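Local coordinates for protein profilin (Schizosaccharomyces pombe, PDB 3DAV) that binds monomeric actin, hindering or promoting its polymerization according to concentration, also binds PIP2, and is essential for cytokinesis in fission yeast, at residues A[9-14]-A[112-117]; A[20-25]-A[94-99]. All blocks are in the same frame, centred on the assembly; numbering follows the deposited sequence.

Contact 1: residues A[9-14]-A[112-117]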
ATOM      1  N   THR A   9      -7.863   8.921  -9.327  1.00 21.06           N
ATOM      2  CA  THR A   9      -8.770   8.271 -10.264  1.00 21.24           C
ATOM      3  C   THR A   9      -8.810   6.759 -10.088  1.00 21.08           C
ATOM      4  O   THR A   9      -9.887   6.183  -9.990  1.00 21.17           O
ATOM      5  CB  THR A   9      -8.441   8.626 -11.739  1.00 21.16           C
ATOM      6  OG1 THR A   9      -8.355  10.046 -11.878  1.00 20.79           O
ATOM      7  CG2 THR A   9      -9.523   8.095 -12.687  1.00 21.07           C
ATOM      8  N   SER A  10      -7.642   6.123 -10.044  1.00 20.98           N
ATOM      9  CA  SER A  10      -7.573   4.662 -10.104  1.00 20.71           C
ATOM     10  C   SER A  10      -7.827   3.972  -8.775  1.00 20.52           C
ATOM     11  O   SER A  10      -8.426   2.910  -8.757  1.00 20.91           O
ATOM     12  CB  SER A  10      -6.244   4.199 -10.696  1.00 20.79           C
ATOM     13  OG  SER A  10      -6.067   4.692 -12.017  1.00 21.35           O
ATOM     14  N   LEU A  11      -7.371   4.564  -7.670  1.00 20.14           N
ATOM     15  CA  LEU A  11      -7.559   3.962  -6.344  1.00 19.74           C
ATOM     16  C   LEU A  11      -8.773   4.545  -5.604  1.00 19.50           C
ATOM     17  O   LEU A  11      -9.761   3.842  -5.403  1.00 19.26           O
ATOM     18  CB  LEU A  11      -6.260   4.023  -5.502  1.00 19.54           C
ATOM     19  CG  LEU A  11      -5.096   3.145  -6.016  1.00 19.28           C
ATOM     20  CD1 LEU A  11      -3.752   3.485  -5.370  1.00 18.91           C
ATOM     21  CD2 LEU A  11      -5.381   1.651  -5.867  1.00 19.05           C
ATOM     22  N   LEU A  12      -8.712   5.826  -5.228  1.00 19.32           N
ATOM     23  CA  LEU A  12      -9.839   6.493  -4.549  1.00 19.16           C
ATOM     24  C   LEU A  12     -11.117   6.466  -5.388  1.00 19.14           C
ATOM     25  O   LEU A  12     -12.217   6.325  -4.849  1.00 18.37           O
ATOM     26  CB  LEU A  12      -9.507   7.943  -4.185  1.00 19.14           C
ATOM     27  CG  LEU A  12      -8.356   8.258  -3.215  1.00 19.54           C
ATOM     28  CD1 LEU A  12      -8.427   9.720  -2.793  1.00 18.85           C
ATOM     29  CD2 LEU A  12      -8.383   7.369  -1.991  1.00 18.32           C
ATOM     30  N   GLY A  13     -10.954   6.578  -6.709  1.00 19.01           N
ATOM     31  CA  GLY A  13     -12.085   6.621  -7.630  1.00 19.05           C
ATOM     32  C   GLY A  13     -12.909   5.349  -7.724  1.00 19.16           C
ATOM     33  O   GLY A  13     -13.979   5.353  -8.337  1.00 19.13           O
ATOM     34  N   THR A  14     -12.414   4.263  -7.132  1.00 19.27           N
ATOM     35  CA  THR A  14     -13.142   2.990  -7.095  1.00 19.45           C
ATOM     36  C   THR A  14     -14.296   3.016  -6.090  1.00 19.88           C
ATOM     37  O   THR A  14     -15.225   2.225  -6.197  1.00 20.29           O
ATOM     38  CB  THR A  14     -12.224   1.801  -6.716  1.00 19.43           C
ATOM     39  OG1 THR A  14     -11.703   1.992  -5.394  1.00 18.01           O
ATOM     40  CG2 THR A  14     -11.073   1.668  -7.694  1.00 19.36           C
ATOM     41  N   ALA A 112      -7.676  -5.737  -2.012  1.00 19.70           N
ATOM     42  CA  ALA A 112      -6.522  -6.488  -2.512  1.00 19.48           C
ATOM     43  C   ALA A 112      -6.574  -6.612  -4.030  1.00 19.51           C
ATOM     44  O   ALA A 112      -5.622  -6.242  -4.722  1.00 19.42           O
ATOM     45  CB  ALA A 112      -6.449  -7.865  -1.866  1.00 19.17           C
ATOM     46  N   LYS A 113      -7.705  -7.112  -4.527  1.00 19.46           N
ATOM     47  CA  LYS A 113      -7.958  -7.303  -5.957  1.00 19.46           C
ATOM     48  C   LYS A 113      -7.667  -6.052  -6.790  1.00 19.03           C
ATOM     49  O   LYS A 113      -6.941  -6.117  -7.785  1.00 18.69           O
ATOM     50  CB  LYS A 113      -9.406  -7.770  -6.166  1.00 19.50           C
ATOM     51  CG  LYS A 113      -9.973  -7.520  -7.558  1.00 21.13           C
ATOM     52  CD  LYS A 113      -9.748  -8.688  -8.503  1.00 22.72           C
ATOM     53  CE  LYS A 113     -10.819  -9.748  -8.344  1.00 22.89           C
ATOM     54  NZ  LYS A 113     -10.422 -10.972  -9.090  1.00 24.04           N
ATOM     55  N   ILE A 114      -8.225  -4.923  -6.365  1.00 18.75           N
ATOM     56  CA  ILE A 114      -8.069  -3.652  -7.078  1.00 18.64           C
ATOM     57  C   ILE A 114      -6.610  -3.197  -7.139  1.00 18.67           C
ATOM     58  O   ILE A 114      -6.100  -2.907  -8.223  1.00 18.81           O
ATOM     59  CB  ILE A 114      -8.964  -2.535  -6.479  1.00 18.41           C
ATOM     60  CG1 ILE A 114     -10.444  -2.871  -6.702  1.00 18.53           C
ATOM     61  CG2 ILE A 114      -8.609  -1.173  -7.093  1.00 18.67           C
ATOM     62  CD1 ILE A 114     -11.429  -2.072  -5.834  1.00 17.85           C
ATOM     63  N   THR A 115      -5.934  -3.149  -5.991  1.00 18.69           N
ATOM     64  CA  THR A 115      -4.541  -2.671  -5.975  1.00 18.65           C
ATOM     65  C   THR A 115      -3.518  -3.685  -6.513  1.00 18.39           C
ATOM     66  O   THR A 115      -2.513  -3.284  -7.088  1.00 18.23           O
ATOM     67  CB  THR A 115      -4.124  -1.950  -4.630  1.00 18.98           C
ATOM     68  OG1 THR A 115      -2.778  -2.289  -4.257  1.00 20.04           O
ATOM     69  CG2 THR A 115      -5.064  -2.276  -3.509  1.00 18.05           C
ATOM     70  N   GLU A 116      -3.789  -4.985  -6.377  1.00 18.22           N
ATOM     71  CA  GLU A 116      -2.990  -5.995  -7.090  1.00 18.06           C
ATOM     72  C   GLU A 116      -3.101  -5.769  -8.608  1.00 18.08           C
ATOM     73  O   GLU A 116      -2.099  -5.851  -9.326  1.00 18.34           O
ATOM     74  CB  GLU A 116      -3.407  -7.437  -6.736  1.00 17.84           C
ATOM     75  CG  GLU A 116      -3.075  -7.917  -5.304  1.00 17.47           C
ATOM     76  CD  GLU A 116      -1.584  -8.188  -5.050  1.00 16.25           C
ATOM     77  OE1 GLU A 116      -0.784  -8.176  -6.004  1.00 16.67           O
ATOM     78  OE2 GLU A 116      -1.208  -8.423  -3.882  1.00 15.45           O
ATOM     79  N   ALA A 117      -4.314  -5.465  -9.078  1.00 17.93           N
ATOM     80  CA  ALA A 117      -4.572  -5.251 -10.506  1.00 17.88           C
ATOM     81  C   ALA A 117      -3.858  -4.009 -11.043  1.00 17.96           C
ATOM     82  O   ALA A 117      -3.185  -4.076 -12.072  1.00 18.04           O
ATOM     83  CB  ALA A 117      -6.070  -5.181 -10.784  1.00 17.90           C
TER
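Thr-14, in the loop that follows helix 3-12, meets Ile-114 of helix 108-125 tip to tip. Thr-14 CG2 lies 3.8 Å from Ile-114 CG2. The CD1 of Ile-114 comes to 4.1 Å from Thr-14 CB. With chi1 of Thr-14 at 63°, OG1 sits between the backbone N and the carbonyl carbon, and from there it bonds to Leu-11 O at 2.7 Å. Thr-14 N reaches the same carbonyl, so Leu-11 O takes two bonds from one residue. This leaves CG2 as the threonine branch nearest the helix 108-125. The OG1 of Thr-14 is also bonded to the backbone N of Lys-16. Deeper in, Leu-11 and Thr-115 cross obliquely, with Leu-11 CD2 4.0 Å from Thr-115 CB. The same methyl of Leu-11 is 4.5 Å from Ile-114 CG2, a looser touch. Ile-17 lies against both Leu-11 and Ile-114, and Leu-118 extends the helix packing along Leu-11. The two helices lie on one face of the profilin sheet. Their meeting here is small, with 156 Å² buried, and mostly methyl to carbon. The two segments are therefore joined by shape and apolar contact, not by directional bonds.

Contact 2: residues A[20-25]-A[94-99]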
ATOM      1  N   ALA A  20      -5.018   6.578  -0.062  1.00 22.12           N
ATOM      2  CA  ALA A  20      -3.958   5.907  -0.806  1.00 21.98           C
ATOM      3  C   ALA A  20      -2.689   6.724  -0.934  1.00 21.87           C
ATOM      4  O   ALA A  20      -2.708   7.949  -0.831  1.00 21.82           O
ATOM      5  CB  ALA A  20      -4.460   5.454  -2.201  1.00 21.84           C
ATOM      6  N   ALA A  21      -1.583   6.017  -1.155  1.00 22.06           N
ATOM      7  CA  ALA A  21      -0.317   6.630  -1.513  1.00 22.26           C
ATOM      8  C   ALA A  21       0.437   5.756  -2.504  1.00 22.32           C
ATOM      9  O   ALA A  21       0.215   4.546  -2.585  1.00 21.93           O
ATOM     10  CB  ALA A  21       0.535   6.891  -0.268  1.00 22.18           C
ATOM     11  N   ILE A  22       1.313   6.398  -3.272  1.00 22.63           N
ATOM     12  CA  ILE A  22       2.298   5.705  -4.093  1.00 22.94           C
ATOM     13  C   ILE A  22       3.676   6.198  -3.667  1.00 23.13           C
ATOM     14  O   ILE A  22       3.956   7.401  -3.678  1.00 23.12           O
ATOM     15  CB  ILE A  22       2.075   5.935  -5.605  1.00 22.86           C
ATOM     16  CG1 ILE A  22       0.709   5.377  -6.028  1.00 22.54           C
ATOM     17  CG2 ILE A  22       3.213   5.290  -6.420  1.00 23.15           C
ATOM     18  CD1 ILE A  22       0.250   5.812  -7.398  1.00 22.73           C
ATOM     19  N   VAL A  23       4.524   5.256  -3.271  1.00 23.44           N
ATOM     20  CA  VAL A  23       5.847   5.579  -2.775  1.00 23.51           C
ATOM     21  C   VAL A  23       6.915   4.843  -3.582  1.00 23.79           C
ATOM     22  O   VAL A  23       6.660   3.766  -4.131  1.00 23.71           O
ATOM     23  CB  VAL A  23       5.986   5.280  -1.249  1.00 23.59           C
ATOM     24  CG1 VAL A  23       4.734   5.720  -0.486  1.00 23.42           C
ATOM     25  CG2 VAL A  23       6.278   3.809  -0.987  1.00 24.16           C
ATOM     26  N   SER A  24       8.109   5.428  -3.649  1.00 23.79           N
ATOM     27  CA  SER A  24       9.242   4.773  -4.286  1.00 24.19           C
ATOM     28  C   SER A  24       9.447   3.387  -3.690  1.00 24.37           C
ATOM     29  O   SER A  24       9.192   3.173  -2.501  1.00 24.59           O
ATOM     30  CB  SER A  24      10.510   5.604  -4.104  1.00 24.25           C
ATOM     31  OG  SER A  24      11.625   4.940  -4.669  1.00 24.42           O
ATOM     32  N   ARG A  25       9.908   2.455  -4.520  1.00 24.93           N
ATOM     33  CA  ARG A  25      10.094   1.062  -4.110  1.00 25.50           C
ATOM     34  C   ARG A  25      11.272   0.935  -3.151  1.00 25.49           C
ATOM     35  O   ARG A  25      11.311   0.031  -2.315  1.00 25.71           O
ATOM     36  CB  ARG A  25      10.314   0.171  -5.332  1.00 25.63           C
ATOM     37  CG  ARG A  25       9.631  -1.184  -5.254  1.00 26.60           C
ATOM     38  CD  ARG A  25      10.532  -2.232  -4.643  1.00 28.31           C
ATOM     39  NE  ARG A  25       9.960  -3.575  -4.752  1.00 29.27           N
ATOM     40  CZ  ARG A  25      10.494  -4.668  -4.213  1.00 30.49           C
ATOM     41  NH1 ARG A  25      11.624  -4.595  -3.517  1.00 29.95           N
ATOM     42  NH2 ARG A  25       9.894  -5.845  -4.372  1.00 30.91           N
ATOM     43  N   LYS A  94       7.746  -2.746 -10.121  1.00 23.45           N
ATOM     44  CA  LYS A  94       9.184  -2.696 -10.368  1.00 23.64           C
ATOM     45  C   LYS A  94       9.785  -1.450  -9.713  1.00 23.49           C
ATOM     46  O   LYS A  94      10.826  -1.529  -9.058  1.00 23.40           O
ATOM     47  CB  LYS A  94       9.487  -2.725 -11.870  1.00 23.90           C
ATOM     48  CG  LYS A  94      10.966  -2.936 -12.213  1.00 25.09           C
ATOM     49  CD  LYS A  94      11.225  -2.868 -13.717  1.00 25.77           C
ATOM     50  CE  LYS A  94      11.156  -1.438 -14.230  1.00 26.67           C
ATOM     51  NZ  LYS A  94      11.616  -1.338 -15.641  1.00 28.35           N
ATOM     52  N   LEU A  95       9.108  -0.313  -9.867  1.00 23.15           N
ATOM     53  CA  LEU A  95       9.647   0.968  -9.404  1.00 22.80           C
ATOM     54  C   LEU A  95       8.944   1.587  -8.194  1.00 22.47           C
ATOM     55  O   LEU A  95       9.494   2.490  -7.559  1.00 22.32           O
ATOM     56  CB  LEU A  95       9.671   1.976 -10.557  1.00 22.98           C
ATOM     57  CG  LEU A  95      10.575   1.616 -11.739  1.00 23.44           C
ATOM     58  CD1 LEU A  95      10.707   2.789 -12.689  1.00 23.56           C
ATOM     59  CD2 LEU A  95      11.953   1.142 -11.257  1.00 23.89           C
ATOM     60  N   CYS A  96       7.743   1.114  -7.869  1.00 21.75           N
ATOM     61  CA  CYS A  96       6.960   1.753  -6.814  1.00 21.42           C
ATOM     62  C   CYS A  96       6.264   0.772  -5.880  1.00 20.72           C
ATOM     63  O   CYS A  96       6.291  -0.442  -6.096  1.00 20.71           O
ATOM     64  CB  CYS A  96       5.939   2.730  -7.420  1.00 21.25           C
ATOM     65  SG  CYS A  96       4.428   1.939  -8.026  1.00 23.36           S
ATOM     66  N   ILE A  97       5.670   1.322  -4.825  1.00 20.04           N
ATOM     67  CA  ILE A  97       4.831   0.585  -3.901  1.00 19.15           C
ATOM     68  C   ILE A  97       3.504   1.330  -3.832  1.00 19.29           C
ATOM     69  O   ILE A  97       3.465   2.519  -3.479  1.00 19.29           O
ATOM     70  CB  ILE A  97       5.443   0.525  -2.470  1.00 19.08           C
ATOM     71  CG1 ILE A  97       6.773  -0.244  -2.457  1.00 18.71           C
ATOM     72  CG2 ILE A  97       4.450  -0.087  -1.473  1.00 18.38           C
ATOM     73  CD1 ILE A  97       7.663   0.057  -1.252  1.00 16.45           C
ATOM     74  N   LEU A  98       2.424   0.629  -4.170  1.00 18.87           N
ATOM     75  CA  LEU A  98       1.069   1.147  -3.996  1.00 18.53           C
ATOM     76  C   LEU A  98       0.605   0.845  -2.574  1.00 18.05           C
ATOM     77  O   LEU A  98       0.723  -0.290  -2.106  1.00 18.14           O
ATOM     78  CB  LEU A  98       0.100   0.505  -5.003  1.00 18.22           C
ATOM     79  CG  LEU A  98       0.416   0.542  -6.509  1.00 17.77           C
ATOM     80  CD1 LEU A  98      -0.672  -0.201  -7.279  1.00 15.64           C
ATOM     81  CD2 LEU A  98       0.578   1.972  -7.045  1.00 16.53           C
ATOM     82  N   VAL A  99       0.090   1.863  -1.897  1.00 17.64           N
ATOM     83  CA  VAL A  99      -0.458   1.723  -0.550  1.00 17.43           C
ATOM     84  C   VAL A  99      -1.950   2.096  -0.593  1.00 17.69           C
ATOM     85  O   VAL A  99      -2.304   3.227  -0.935  1.00 17.24           O
ATOM     86  CB  VAL A  99       0.299   2.628   0.468  1.00 17.52           C
ATOM     87  CG1 VAL A  99      -0.292   2.495   1.877  1.00 17.16           C
ATOM     88  CG2 VAL A  99       1.799   2.313   0.478  1.00 16.40           C
TER
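Val-23 and Ile-97 form a hydrogen-bonded antiparallel pair that joins strand 19-24 to strand 96-102. Val-23 N bonds to Ile-97 O at 2.9 Å, and Ile-97 N returns a bond to Val-23 O at 2.7 Å. Ala-21 and Val-99 repeat this two-way pairing. On the face of Val-23 and Ile-97, Val-23 CG2 rests 3.7 Å from Ile-97 CB. On the other face Ile-22 and Leu-98 lie side by side, with Ile-22 CG1 3.6 Å from Leu-98 CD2. The CG2 of Ile-22, anti to its backbone N, touches both CB and SG of Cys-96. The pairing is less regular toward Arg-25 and Lys-94. Arg-25 N still reaches Leu-95 O at 3.1 Å, but it stands 41° above the carbonyl plane. Chi1 of -141° puts Arg-25 CG 3.5 Å from Cys-96 O. The bend at chi2 (-91°) then turns the rest of the chain, and NH1 bonds to OE1 of Gln-52. Lys-94 and Leu-95 are exposed. Both strands are interior to the sheet, flanked by strands 30-33 and 86-92. Helix 3-12 covers Ala-20 and Ile-22 on one face; helix 41-52 packs on Val-23 and Ile-97 on the other.

How the contacts relate
Contacts 1 and 2 have centres about 13 Å apart and touch directly. Leu-11 CD1 is 3.8 Å from Ala-20 CB, and Thr-115 O is 3.6 Å from Leu-98 CD1. The helix pair of contact 1 thus lies against the sheet face that carries Ile-22 and Leu-98. In sequence, both segments of contact 2 fall between those of contact 1. Helix 3-12 leads into strand 19-24, and strand 96-102 leads into helix 108-125. The two ends of the profilin domain therefore come together in helices as well as in adjacent strands. A bound sodium ion lies about 9 Å from the side chain of Ile-114; the side chain of Leu-98 is about 13 Å from a sodium ion.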